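Local coordinates for immunity 23 family protein (Burkholderia dolosa AU0158, PDB 5FFP) that probably protects its own cell by binding and neutralising the toxin of a contact-dependent growth inhibition (CDI) system, acting as the immunity protein, at residues 22-27 with 42-47; 49-54 with 101-106; 59-64 with 114-119. All blocks are in the same frame, centred on the assembly; numbering follows the deposited sequence.

From the N terminus, contact 1 comes first. It closes the open end of the beta hairpin of strands 26-33 and 36-44; the 14 residues between its segments are mostly those strands. The chain then runs into helix 45-52, which contacts 1 and 2 share. Contact 1 closes before contact 2 opens. Contact 2 closes a longer loop by bringing residues 101-106, at the start of helix 103-108, back to that helix; Ser43 also packs on Ser104. Contact 3 crosses contact 2, because residues 59-64 lie inside its loop and residues 114-119 beyond it. It ties the loop before helix 65-69 to strand 110-117 of the three-stranded sheet, about 30 Å from contact 1, centre to centre.

Contact 1: residues 22-27 with 42-47; sequences PAFANG and NSTLGV
Asn26 and Thr44 face each other as an antiparallel non-hydrogen-bonded pair where strands 26-33 and 36-44 of a beta hairpin meet at its open end. Their side chains lie side by side and point the same way. Thr44 OG1 donates to Asn26 OD1 at 2.6 Å. The hydroxyl is tilted 21° from the plane of the amide carbonyl. Thr44 OG1 sits beside its own backbone N (chi1 -61°), which turns it to the amide and leaves the methyl CG2 near the edge of the Phe24 ring. Asn26 ND2 bonds to Trp19 O, so both ends of the amide are held.

The tight part is the backbone ladder. Gly27 and Ser43 form a hydrogen-bonded pair, with Gly27 N to Ser43 O at 3.0 Å and the longer return bond from Ser43 N to Gly27 O at 3.3 Å. Ser43, buried beside Gly27, sends its OG to Asp48. Leu45 N extends the ladder into the first turn of helix 45-52 and reaches Ala25 O at 2.8 Å. That bond is nearly straight, at 170°.

The Ala23-Phe24 side is looser and exposed. There a water accepts from Ala25 N and Gly46 N and bridges the widening chains.

Backbone bonds thus carry the pairing past the last strand residue, and the amide-hydroxyl bond probably fixes the rotation of both side chains.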
ATOM      1  N   PRO A  22       8.766  25.692  21.685  1.00 33.77           N
ATOM      2  CA  PRO A  22       9.446  24.613  22.378  1.00 35.51           C
ATOM      3  C   PRO A  22       9.003  23.205  21.954  1.00 34.24           C
ATOM      4  O   PRO A  22       9.765  22.269  22.130  1.00 35.24           O
ATOM      5  CB  PRO A  22       9.096  24.867  23.854  1.00 39.11           C
ATOM      6  CG  PRO A  22       8.658  26.300  23.929  1.00 39.49           C
ATOM      7  CD  PRO A  22       7.985  26.536  22.608  1.00 35.87           C
ATOM      8  N   ALA A  23       7.793  23.051  21.403  1.00 32.53           N
ATOM      9  CA  ALA A  23       7.250  21.747  21.047  1.00 31.83           C
ATOM     10  C   ALA A  23       7.561  21.380  19.614  1.00 29.40           C
ATOM     11  O   ALA A  23       7.617  20.206  19.261  1.00 28.89           O
ATOM     12  CB  ALA A  23       5.748  21.751  21.230  1.00 31.73           C
ATOM     13  N   PHE A  24       7.675  22.399  18.772  1.00 27.95           N
ATOM     14  CA  PHE A  24       7.782  22.166  17.377  1.00 25.99           C
ATOM     15  C   PHE A  24       9.022  22.911  16.905  1.00 26.04           C
ATOM     16  O   PHE A  24       9.013  24.135  16.793  1.00 26.19           O
ATOM     17  CB  PHE A  24       6.543  22.653  16.653  1.00 24.54           C
ATOM     18  CG  PHE A  24       5.249  22.145  17.226  1.00 25.36           C
ATOM     19  CD1 PHE A  24       4.927  20.820  17.129  1.00 25.77           C
ATOM     20  CD2 PHE A  24       4.363  22.998  17.873  1.00 25.98           C
ATOM     21  CE1 PHE A  24       3.752  20.339  17.655  1.00 26.74           C
ATOM     22  CE2 PHE A  24       3.196  22.532  18.400  1.00 26.86           C
ATOM     23  CZ  PHE A  24       2.880  21.201  18.284  1.00 27.25           C
ATOM     24  N   ALA A  25      10.091  22.156  16.670  1.00 26.53           N
ATOM     25  CA  ALA A  25      11.305  22.664  16.029  1.00 26.28           C
ATOM     26  C   ALA A  25      11.025  22.672  14.553  1.00 24.29           C
ATOM     27  O   ALA A  25      11.156  21.623  13.889  1.00 23.99           O
ATOM     28  CB  ALA A  25      12.525  21.766  16.356  1.00 27.32           C
ATOM     29  N   ASN A  26      10.619  23.820  14.033  1.00 23.40           N
ATOM     30  CA  ASN A  26      10.262  23.918  12.622  1.00 22.14           C
ATOM     31  C   ASN A  26      11.349  24.593  11.842  1.00 22.20           C
ATOM     32  O   ASN A  26      11.819  25.663  12.237  1.00 24.27           O
ATOM     33  CB  ASN A  26       8.976  24.750  12.425  1.00 21.79           C
ATOM     34  CG  ASN A  26       7.752  24.069  12.993  1.00 21.88           C
ATOM     35  OD1 ASN A  26       7.619  22.821  12.925  1.00 21.78           O
ATOM     36  ND2 ASN A  26       6.891  24.862  13.629  1.00 22.15           N
ATOM     37  N   GLY A  27      11.706  24.037  10.703  1.00 21.57           N
ATOM     38  CA  GLY A  27      12.868  24.537   9.980  1.00 21.54           C
ATOM     39  C   GLY A  27      13.183  23.752   8.719  1.00 20.92           C
ATOM     40  O   GLY A  27      12.282  23.423   7.943  1.00 21.15           O
ATOM     41  N   ASN A  42      10.118  22.821   5.110  1.00 20.19           N
ATOM     42  CA  ASN A  42       8.773  22.481   5.557  1.00 20.77           C
ATOM     43  C   ASN A  42       8.795  21.439   6.648  1.00 20.58           C
ATOM     44  O   ASN A  42       7.766  20.818   6.921  1.00 21.30           O
ATOM     45  CB  ASN A  42       7.938  21.849   4.426  1.00 21.88           C
ATOM     46  CG  ASN A  42       7.593  22.827   3.335  1.00 22.94           C
ATOM     47  OD1 ASN A  42       7.550  24.036   3.568  1.00 23.56           O
ATOM     48  ND2 ASN A  42       7.320  22.322   2.146  1.00 24.30           N
ATOM     49  N   SER A  43       9.941  21.242   7.292  1.00 19.93           N
ATOM     50  CA  SER A  43      10.079  20.136   8.219  1.00 19.94           C
ATOM     51  C   SER A  43       9.779  20.545   9.629  1.00 20.12           C
ATOM     52  O   SER A  43      10.038  21.679   9.978  1.00 19.76           O
ATOM     53  CB  SER A  43      11.487  19.600   8.155  1.00 20.10           C
ATOM     54  OG  SER A  43      11.818  18.807   9.305  1.00 20.62           O
ATOM     55  N   THR A  44       9.222  19.614  10.425  1.00 21.04           N
ATOM     56  CA  THR A  44       9.179  19.699  11.873  1.00 21.87           C
ATOM     57  C   THR A  44      10.096  18.593  12.331  1.00 23.26           C
ATOM     58  O   THR A  44       9.805  17.399  12.166  1.00 24.30           O
ATOM     59  CB  THR A  44       7.761  19.473  12.473  1.00 22.52           C
ATOM     60  OG1 THR A  44       6.850  20.470  12.001  1.00 21.39           O
ATOM     61  CG2 THR A  44       7.807  19.553  14.012  1.00 23.76           C
ATOM     62  N   LEU A  45      11.228  18.978  12.884  1.00 24.06           N
ATOM     63  CA  LEU A  45      12.347  18.074  12.978  1.00 25.51           C
ATOM     64  C   LEU A  45      12.099  16.965  13.972  1.00 27.63           C
ATOM     65  O   LEU A  45      12.568  15.844  13.769  1.00 28.78           O
ATOM     66  CB  LEU A  45      13.631  18.812  13.336  1.00 26.26           C
ATOM     67  CG  LEU A  45      13.959  20.060  12.532  1.00 25.44           C
ATOM     68  CD1 LEU A  45      15.232  20.641  13.095  1.00 27.04           C
ATOM     69  CD2 LEU A  45      14.135  19.771  11.054  1.00 24.71           C
ATOM     70  N   GLY A  46      11.362  17.228  15.038  1.00 28.65           N
ATOM     71  CA  GLY A  46      10.994  16.120  15.953  1.00 31.27           C
ATOM     72  C   GLY A  46      10.258  14.959  15.276  1.00 31.75           C
ATOM     73  O   GLY A  46      10.531  13.776  15.528  1.00 34.04           O
ATOM     74  N   VAL A  47       9.337  15.317  14.391  1.00 30.15           N
ATOM     75  CA  VAL A  47       8.527  14.350  13.679  1.00 30.84           C
ATOM     76  C   VAL A  47       9.351  13.678  12.598  1.00 30.70           C
ATOM     77  O   VAL A  47       9.298  12.498  12.451  1.00 31.98           O
ATOM     78  CB  VAL A  47       7.268  15.026  13.030  1.00 29.42           C
ATOM     79  CG1 VAL A  47       6.461  14.003  12.254  1.00 30.33           C
ATOM     80  CG2 VAL A  47       6.398  15.676  14.087  1.00 29.38           C
TER
HETATM   81  O   HOH W   1      10.178  19.315  16.387  1.00 15.35           O

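Contact 2: residues 49-54 with 101-106; sequences LSMLSR and SAESLS
Met51, a selenomethionine in this crystal, reaches from helix 45-52 to the first residues of helix 103-108. Most of the contact is van der Waals packing. The selenium lies 3.7 Å from Ala102 CA and 3.6 Å from Glu103 N, so it rests against the backbone where the second helix begins. The Met51 chain leaves with CG anti to the backbone N (chi1 157°) and then bends at chi2, -84°, which lays the selenium on this turn. The placing of its terminal methyl against the carbonyl of Ser101 is doubtful in the model.

Leu52 makes the second apolar contact. Its CD2 branch meets Ala102 CB at 4.0 Å and lies 3.8 Å from Ala102 CA. Leu52 also packs on Val148 of helix 143-154 and on Tyr31 of strand 26-33, so it is buried among three elements of the fold besides its own helix.

Contacts of a carboxylate with apolar groups form the third kind. The Glu103 side chain is extended beyond CG and crosses that of Met51 obliquely. Its OE1 comes within 3.5 Å of Met51 CG, while Glu103 CG lies 3.8 Å from the same carbon. This part lies nearer the surface than the leucine.

Polar bonds come last. Ser106 N donates to Ala102 O, an early bond of helix 103-108, for which Ala102 is the N-cap residue. Ser101 OG bonds to Tyr110 O. Ser104 OG bonds to Asp48, one residue before the first segment, and so ties the two helices.

Within the two segments the contact is therefore van der Waals. The polar tie between the helices is Ser104 to Asp48, while Ser106 N to Ala102 O belongs to the helix start.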
ATOM      1  N   LEU A  49      12.602  13.320  12.645  1.00 32.11           N
ATOM      2  CA  LEU A  49      13.671  12.507  13.253  1.00 34.81           C
ATOM      3  C   LEU A  49      13.102  11.231  13.843  1.00 38.09           C
ATOM      4  O   LEU A  49      13.651  10.162  13.618  1.00 39.64           O
ATOM      5  CB  LEU A  49      14.494  13.293  14.293  1.00 35.15           C
ATOM      6  CG  LEU A  49      15.762  14.059  13.809  1.00 33.83           C
ATOM      7  CD1 LEU A  49      15.681  14.671  12.424  1.00 31.31           C
ATOM      8  CD2 LEU A  49      16.137  15.146  14.814  1.00 34.03           C
ATOM      9  N   SER A  50      11.982  11.319  14.554  1.00 39.75           N
ATOM     10  CA  SER A  50      11.397  10.115  15.100  1.00 44.27           C
ATOM     11  C   SER A  50      10.959   9.115  14.007  1.00 46.18           C
ATOM     12  O   SER A  50      11.027   7.888  14.218  1.00 48.79           O
ATOM     13  CB  SER A  50      10.246  10.433  16.015  1.00 45.01           C
ATOM     14  OG  SER A  50       9.161  10.838  15.238  1.00 43.53           O
HETATM   15  N   MSE A  51      10.552   9.621  12.850  1.00 47.21           N
HETATM   16  CA  MSE A  51      10.194   8.753  11.737  1.00 50.00           C
HETATM   17  C   MSE A  51      11.402   8.149  11.003  1.00 45.82           C
HETATM   18  O   MSE A  51      11.318   7.041  10.462  1.00 42.97           O
HETATM   19  CB  MSE A  51       9.286   9.610  10.871  1.00 59.22           C
HETATM   20  CG  MSE A  51       9.223   9.166   9.409  1.00 67.82           C
HETATM   21 SE   MSE A  51      10.720   9.899   8.296  1.00 83.10          SE
HETATM   22  CE  MSE A  51      10.508   8.564   6.850  1.00 78.37           C
ATOM     23  N   LEU A  52      12.520   8.878  10.941  1.00 44.24           N
ATOM     24  CA  LEU A  52      13.761   8.318  10.383  1.00 41.99           C
ATOM     25  C   LEU A  52      14.234   7.170  11.264  1.00 40.05           C
ATOM     26  O   LEU A  52      14.719   6.149  10.760  1.00 38.61           O
ATOM     27  CB  LEU A  52      14.874   9.353  10.257  1.00 42.39           C
ATOM     28  CG  LEU A  52      14.726  10.463   9.227  1.00 45.24           C
ATOM     29  CD1 LEU A  52      15.879  11.434   9.381  1.00 47.21           C
ATOM     30  CD2 LEU A  52      14.645   9.928   7.814  1.00 45.69           C
ATOM     31  N   SER A  53      14.035   7.312  12.567  1.00 40.01           N
ATOM     32  CA  SER A  53      14.468   6.290  13.497  1.00 40.17           C
ATOM     33  C   SER A  53      13.725   4.965  13.348  1.00 41.50           C
ATOM     34  O   SER A  53      14.215   3.956  13.834  1.00 43.54           O
ATOM     35  CB  SER A  53      14.369   6.788  14.948  1.00 40.34           C
ATOM     36  OG  SER A  53      13.059   6.720  15.458  1.00 41.06           O
ATOM     37  N   ARG A  54      12.562   4.971  12.693  1.00 44.22           N
ATOM     38  CA  ARG A  54      11.705   3.790  12.523  1.00 46.43           C
ATOM     39  C   ARG A  54      11.611   3.364  11.055  1.00 46.95           C
ATOM     40  O   ARG A  54      10.681   2.678  10.662  1.00 48.18           O
ATOM     41  CB  ARG A  54      10.304   4.086  13.084  1.00 49.98           C
ATOM     42  CG  ARG A  54      10.250   4.112  14.618  1.00 51.34           C
ATOM     43  CD  ARG A  54       9.419   5.244  15.235  1.00 53.95           C
ATOM     44  NE  ARG A  54       7.973   5.120  15.116  1.00 58.92           N
ATOM     45  CZ  ARG A  54       7.095   5.807  15.876  1.00 62.76           C
ATOM     46  NH1 ARG A  54       7.514   6.675  16.811  1.00 60.72           N
ATOM     47  NH2 ARG A  54       5.785   5.625  15.709  1.00 67.44           N
ATOM     48  N   SER A 101      13.330   8.426   2.505  1.00 44.82           N
ATOM     49  CA  SER A 101      13.058   9.861   2.622  1.00 44.95           C
ATOM     50  C   SER A 101      12.457  10.196   3.983  1.00 45.90           C
ATOM     51  O   SER A 101      11.543   9.524   4.430  1.00 46.82           O
ATOM     52  CB  SER A 101      12.051  10.355   1.577  1.00 45.20           C
ATOM     53  OG  SER A 101      12.297   9.844   0.294  1.00 44.94           O
ATOM     54  N   ALA A 102      12.974  11.234   4.620  1.00 46.29           N
ATOM     55  CA  ALA A 102      12.256  11.927   5.657  1.00 47.62           C
ATOM     56  C   ALA A 102      10.894  12.302   5.100  1.00 48.33           C
ATOM     57  O   ALA A 102      10.740  12.391   3.881  1.00 47.83           O
ATOM     58  CB  ALA A 102      13.022  13.161   6.064  1.00 48.22           C
ATOM     59  N   GLU A 103       9.914  12.508   5.991  1.00 49.88           N
ATOM     60  CA  GLU A 103       8.527  12.841   5.609  1.00 51.06           C
ATOM     61  C   GLU A 103       8.433  14.190   4.911  1.00 51.60           C
ATOM     62  O   GLU A 103       7.661  14.349   3.974  1.00 52.09           O
ATOM     63  CB  GLU A 103       7.561  12.884   6.827  1.00 53.57           C
ATOM     64  CG  GLU A 103       7.105  11.533   7.368  1.00 53.67           C
ATOM     65  CD  GLU A 103       6.063  11.623   8.510  1.00 56.47           C
ATOM     66  OE1 GLU A 103       6.049  10.723   9.396  1.00 56.81           O
ATOM     67  OE2 GLU A 103       5.250  12.587   8.530  1.00 58.70           O
ATOM     68  N   SER A 104       9.197  15.172   5.372  1.00 51.74           N
ATOM     69  CA  SER A 104       9.156  16.475   4.719  1.00 52.83           C
ATOM     70  C   SER A 104       9.574  16.298   3.263  1.00 51.13           C
ATOM     71  O   SER A 104       8.987  16.917   2.386  1.00 52.36           O
ATOM     72  CB  SER A 104      10.009  17.514   5.465  1.00 53.63           C
ATOM     73  OG  SER A 104      11.287  17.005   5.802  1.00 51.72           O
ATOM     74  N   LEU A 105      10.563  15.430   3.013  1.00 48.70           N
ATOM     75  CA  LEU A 105      11.065  15.225   1.651  1.00 47.81           C
ATOM     76  C   LEU A 105      10.075  14.451   0.780  1.00 48.32           C
ATOM     77  O   LEU A 105       9.741  14.903  -0.300  1.00 49.34           O
ATOM     78  CB  LEU A 105      12.434  14.543   1.647  1.00 45.75           C
ATOM     79  CG  LEU A 105      13.573  15.332   2.300  1.00 45.57           C
ATOM     80  CD1 LEU A 105      14.790  14.419   2.452  1.00 44.14           C
ATOM     81  CD2 LEU A 105      13.925  16.571   1.490  1.00 46.27           C
ATOM     82  N   SER A 106       9.586  13.311   1.259  1.00 48.06           N
ATOM     83  CA  SER A 106       8.456  12.608   0.607  1.00 49.10           C
ATOM     84  C   SER A 106       7.273  13.488   0.278  1.00 52.03           C
ATOM     85  O   SER A 106       6.649  13.347  -0.774  1.00 53.04           O
ATOM     86  CB  SER A 106       7.873  11.560   1.561  1.00 48.68           C
ATOM     87  OG  SER A 106       8.797  10.549   1.880  1.00 47.24           O
TER

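Contact 3: residues 59-64 with 114-119; sequences RNTVED and LVEYDE
Glu63 has CG beside its backbone N (chi1 -85°) and a bend at chi2 (-91°), which curl its carboxylate back to the turn after strand 110-117. Val62 has CG2 set between its backbone N and carbonyl carbon, where it meets Glu116 CG at 3.8 Å. The motif is a single beta bridge, Glu63 with Glu116, between an irregular loop and an outer strand of the three-stranded antiparallel sheet.

Two backbone bonds make the bridge, both through Glu116. Its N donates to Val62 O at 3.0 Å, approaching from above the carbonyl plane. Its O accepts from Asp64 N at 3.1 Å, this time in the carbonyl plane. Beyond the bridge the loop leads on to helix 65-69. Asp64 is that helix's N-cap residue, and its OD1 takes the hydrogen bond of Leu67 N.

The inner side is largely apolar. Val62 CG2 packs on Leu114 CD2 at 4.1 Å, and it is the CG methylene of Glu116 that lies against the same methyl. Val115 CG1 lies on the other side of the strand, against Asp64 CB. Near the surface, Glu63 OE1 comes within 3.0 Å of Glu116 O, an unfavourable pair of two acceptors. The amide of Asp118 probably offsets it in part.

That amide N makes a weak bond to Glu63 OE1 and gives its main hydrogen bond to Glu63 OE2 at 3.1 Å, on the syn side of the carboxylate and 32° out of its plane.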
ATOM      1  N   ARG A  59      16.667  -1.501  11.233  1.00 50.37           N
ATOM      2  CA  ARG A  59      16.751  -2.815  11.919  1.00 52.64           C
ATOM      3  C   ARG A  59      16.703  -4.048  10.989  1.00 53.61           C
ATOM      4  O   ARG A  59      16.835  -5.175  11.454  1.00 56.50           O
ATOM      5  CB  ARG A  59      15.635  -2.902  12.959  1.00 54.35           C
ATOM      6  CG  ARG A  59      15.568  -1.740  13.948  1.00 54.19           C
ATOM      7  CD  ARG A  59      14.446  -1.909  14.969  1.00 56.46           C
ATOM      8  NE  ARG A  59      14.632  -1.053  16.144  1.00 57.73           N
ATOM      9  CZ  ARG A  59      14.991  -1.452  17.375  1.00 60.99           C
ATOM     10  NH1 ARG A  59      15.112  -0.549  18.351  1.00 59.67           N
ATOM     11  NH2 ARG A  59      15.235  -2.739  17.647  1.00 65.93           N
ATOM     12  N   ASN A  60      16.520  -3.837   9.686  1.00 51.25           N
ATOM     13  CA  ASN A  60      16.482  -4.931   8.720  1.00 52.24           C
ATOM     14  C   ASN A  60      17.338  -4.613   7.526  1.00 50.76           C
ATOM     15  O   ASN A  60      17.529  -3.440   7.183  1.00 47.21           O
ATOM     16  CB  ASN A  60      15.060  -5.164   8.205  1.00 52.37           C
ATOM     17  CG  ASN A  60      14.082  -5.449   9.319  1.00 55.16           C
ATOM     18  OD1 ASN A  60      14.020  -6.566   9.836  1.00 58.77           O
ATOM     19  ND2 ASN A  60      13.307  -4.441   9.699  1.00 54.15           N
ATOM     20  N   THR A  61      17.802  -5.675   6.867  1.00 52.66           N
ATOM     21  CA  THR A  61      18.557  -5.554   5.625  1.00 51.61           C
ATOM     22  C   THR A  61      17.612  -5.198   4.495  1.00 49.41           C
ATOM     23  O   THR A  61      16.441  -5.548   4.504  1.00 50.84           O
ATOM     24  CB  THR A  61      19.343  -6.857   5.277  1.00 55.17           C
ATOM     25  OG1 THR A  61      18.449  -7.957   5.018  1.00 55.71           O
ATOM     26  CG2 THR A  61      20.307  -7.225   6.423  1.00 58.55           C
ATOM     27  N   VAL A  62      18.130  -4.479   3.527  1.00 48.37           N
ATOM     28  CA  VAL A  62      17.353  -4.110   2.361  1.00 48.22           C
ATOM     29  C   VAL A  62      18.177  -4.508   1.133  1.00 49.82           C
ATOM     30  O   VAL A  62      18.403  -3.725   0.213  1.00 48.99           O
ATOM     31  CB  VAL A  62      16.910  -2.617   2.425  1.00 47.07           C
ATOM     32  CG1 VAL A  62      15.945  -2.424   3.584  1.00 46.51           C
ATOM     33  CG2 VAL A  62      18.098  -1.657   2.585  1.00 46.41           C
ATOM     34  N   GLU A  63      18.647  -5.758   1.164  1.00 53.02           N
ATOM     35  CA  GLU A  63      19.404  -6.352   0.067  1.00 54.68           C
ATOM     36  C   GLU A  63      18.516  -6.492  -1.154  1.00 54.05           C
ATOM     37  O   GLU A  63      17.412  -7.037  -1.062  1.00 54.29           O
ATOM     38  CB  GLU A  63      19.904  -7.748   0.471  1.00 58.92           C
ATOM     39  CG  GLU A  63      21.216  -7.779   1.235  1.00 61.96           C
ATOM     40  CD  GLU A  63      22.419  -7.913   0.313  1.00 64.73           C
ATOM     41  OE1 GLU A  63      22.296  -7.502  -0.863  1.00 63.63           O
ATOM     42  OE2 GLU A  63      23.479  -8.431   0.755  1.00 67.97           O
ATOM     43  N   ASP A  64      18.981  -6.022  -2.301  1.00 53.00           N
ATOM     44  CA  ASP A  64      18.287  -6.333  -3.545  1.00 54.62           C
ATOM     45  C   ASP A  64      19.238  -6.236  -4.725  1.00 55.50           C
ATOM     46  O   ASP A  64      19.630  -5.140  -5.147  1.00 55.99           O
ATOM     47  CB  ASP A  64      17.056  -5.452  -3.755  1.00 54.50           C
ATOM     48  CG  ASP A  64      16.242  -5.899  -4.938  1.00 55.04           C
ATOM     49  OD1 ASP A  64      16.822  -5.980  -6.037  1.00 56.76           O
ATOM     50  OD2 ASP A  64      15.042  -6.169  -4.780  1.00 55.44           O
ATOM     51  N   LEU A 114      16.915   3.120  -0.371  1.00 39.52           N
ATOM     52  CA  LEU A 114      18.147   2.443  -0.041  1.00 40.46           C
ATOM     53  C   LEU A 114      18.115   1.005  -0.590  1.00 43.18           C
ATOM     54  O   LEU A 114      17.182   0.244  -0.297  1.00 43.03           O
ATOM     55  CB  LEU A 114      18.314   2.402   1.465  1.00 41.07           C
ATOM     56  CG  LEU A 114      19.700   2.032   2.006  1.00 43.27           C
ATOM     57  CD1 LEU A 114      20.753   3.023   1.551  1.00 43.72           C
ATOM     58  CD2 LEU A 114      19.679   1.964   3.526  1.00 44.97           C
ATOM     59  N   VAL A 115      19.132   0.635  -1.372  1.00 44.41           N
ATOM     60  CA  VAL A 115      19.333  -0.755  -1.807  1.00 46.50           C
ATOM     61  C   VAL A 115      20.748  -1.190  -1.419  1.00 48.86           C
ATOM     62  O   VAL A 115      21.728  -0.514  -1.746  1.00 48.00           O
ATOM     63  CB  VAL A 115      19.196  -0.888  -3.341  1.00 47.37           C
ATOM     64  CG1 VAL A 115      19.548  -2.297  -3.802  1.00 51.52           C
ATOM     65  CG2 VAL A 115      17.800  -0.509  -3.813  1.00 46.16           C
ATOM     66  N   GLU A 116      20.861  -2.328  -0.739  1.00 51.21           N
ATOM     67  CA  GLU A 116      22.153  -2.829  -0.305  1.00 53.45           C
ATOM     68  C   GLU A 116      22.575  -4.002  -1.198  1.00 57.80           C
ATOM     69  O   GLU A 116      21.726  -4.683  -1.769  1.00 59.17           O
ATOM     70  CB  GLU A 116      22.093  -3.280   1.159  1.00 54.12           C
ATOM     71  CG  GLU A 116      21.798  -2.165   2.153  1.00 51.98           C
ATOM     72  CD  GLU A 116      21.683  -2.700   3.586  1.00 54.33           C
ATOM     73  OE1 GLU A 116      21.635  -3.938   3.750  1.00 56.74           O
ATOM     74  OE2 GLU A 116      21.669  -1.913   4.551  1.00 52.71           O
ATOM     75  N   TYR A 117      23.891  -4.196  -1.347  1.00 60.19           N
ATOM     76  CA  TYR A 117      24.428  -5.368  -1.994  1.00 64.48           C
ATOM     77  C   TYR A 117      25.727  -5.763  -1.322  1.00 68.49           C
ATOM     78  O   TYR A 117      26.691  -5.000  -1.327  1.00 69.36           O
ATOM     79  CB  TYR A 117      24.674  -5.155  -3.493  1.00 64.63           C
ATOM     80  CG  TYR A 117      25.243  -6.396  -4.174  1.00 68.09           C
ATOM     81  CD1 TYR A 117      24.411  -7.438  -4.555  1.00 69.71           C
ATOM     82  CD2 TYR A 117      26.612  -6.527  -4.415  1.00 71.34           C
ATOM     83  CE1 TYR A 117      24.916  -8.579  -5.162  1.00 74.77           C
ATOM     84  CE2 TYR A 117      27.134  -7.666  -5.022  1.00 75.97           C
ATOM     85  CZ  TYR A 117      26.278  -8.686  -5.397  1.00 77.58           C
ATOM     86  OH  TYR A 117      26.751  -9.811  -6.008  1.00 82.60           O
ATOM     87  N   ASP A 118      25.743  -6.957  -0.751  1.00 71.65           N
ATOM     88  CA  ASP A 118      26.926  -7.465  -0.115  1.00 76.52           C
ATOM     89  C   ASP A 118      27.428  -6.421   0.903  1.00 74.57           C
ATOM     90  O   ASP A 118      26.814  -6.280   1.965  1.00 72.38           O
ATOM     91  CB  ASP A 118      27.956  -7.856  -1.198  1.00 80.65           C
ATOM     92  CG  ASP A 118      29.016  -8.797  -0.678  1.00 86.69           C
ATOM     93  OD1 ASP A 118      30.205  -8.609  -1.017  1.00 89.60           O
ATOM     94  OD2 ASP A 118      28.653  -9.734   0.068  1.00 89.35           O
ATOM     95  N   GLU A 119      28.488  -5.677   0.557  1.00 74.74           N
ATOM     96  CA  GLU A 119      29.128  -4.692   1.444  1.00 74.53           C
ATOM     97  C   GLU A 119      28.979  -3.222   0.970  1.00 69.83           C
ATOM     98  O   GLU A 119      29.567  -2.312   1.550  1.00 69.61           O
ATOM     99  CB  GLU A 119      30.610  -5.057   1.650  1.00 80.66           C
ATOM    100  CG  GLU A 119      30.819  -6.253   2.585  1.00 85.89           C
ATOM    101  CD  GLU A 119      30.125  -6.129   3.949  1.00 85.84           C
ATOM    102  OE1 GLU A 119      30.247  -7.096   4.730  1.00 90.58           O
ATOM    103  OE2 GLU A 119      29.470  -5.097   4.263  1.00 81.44           O
TER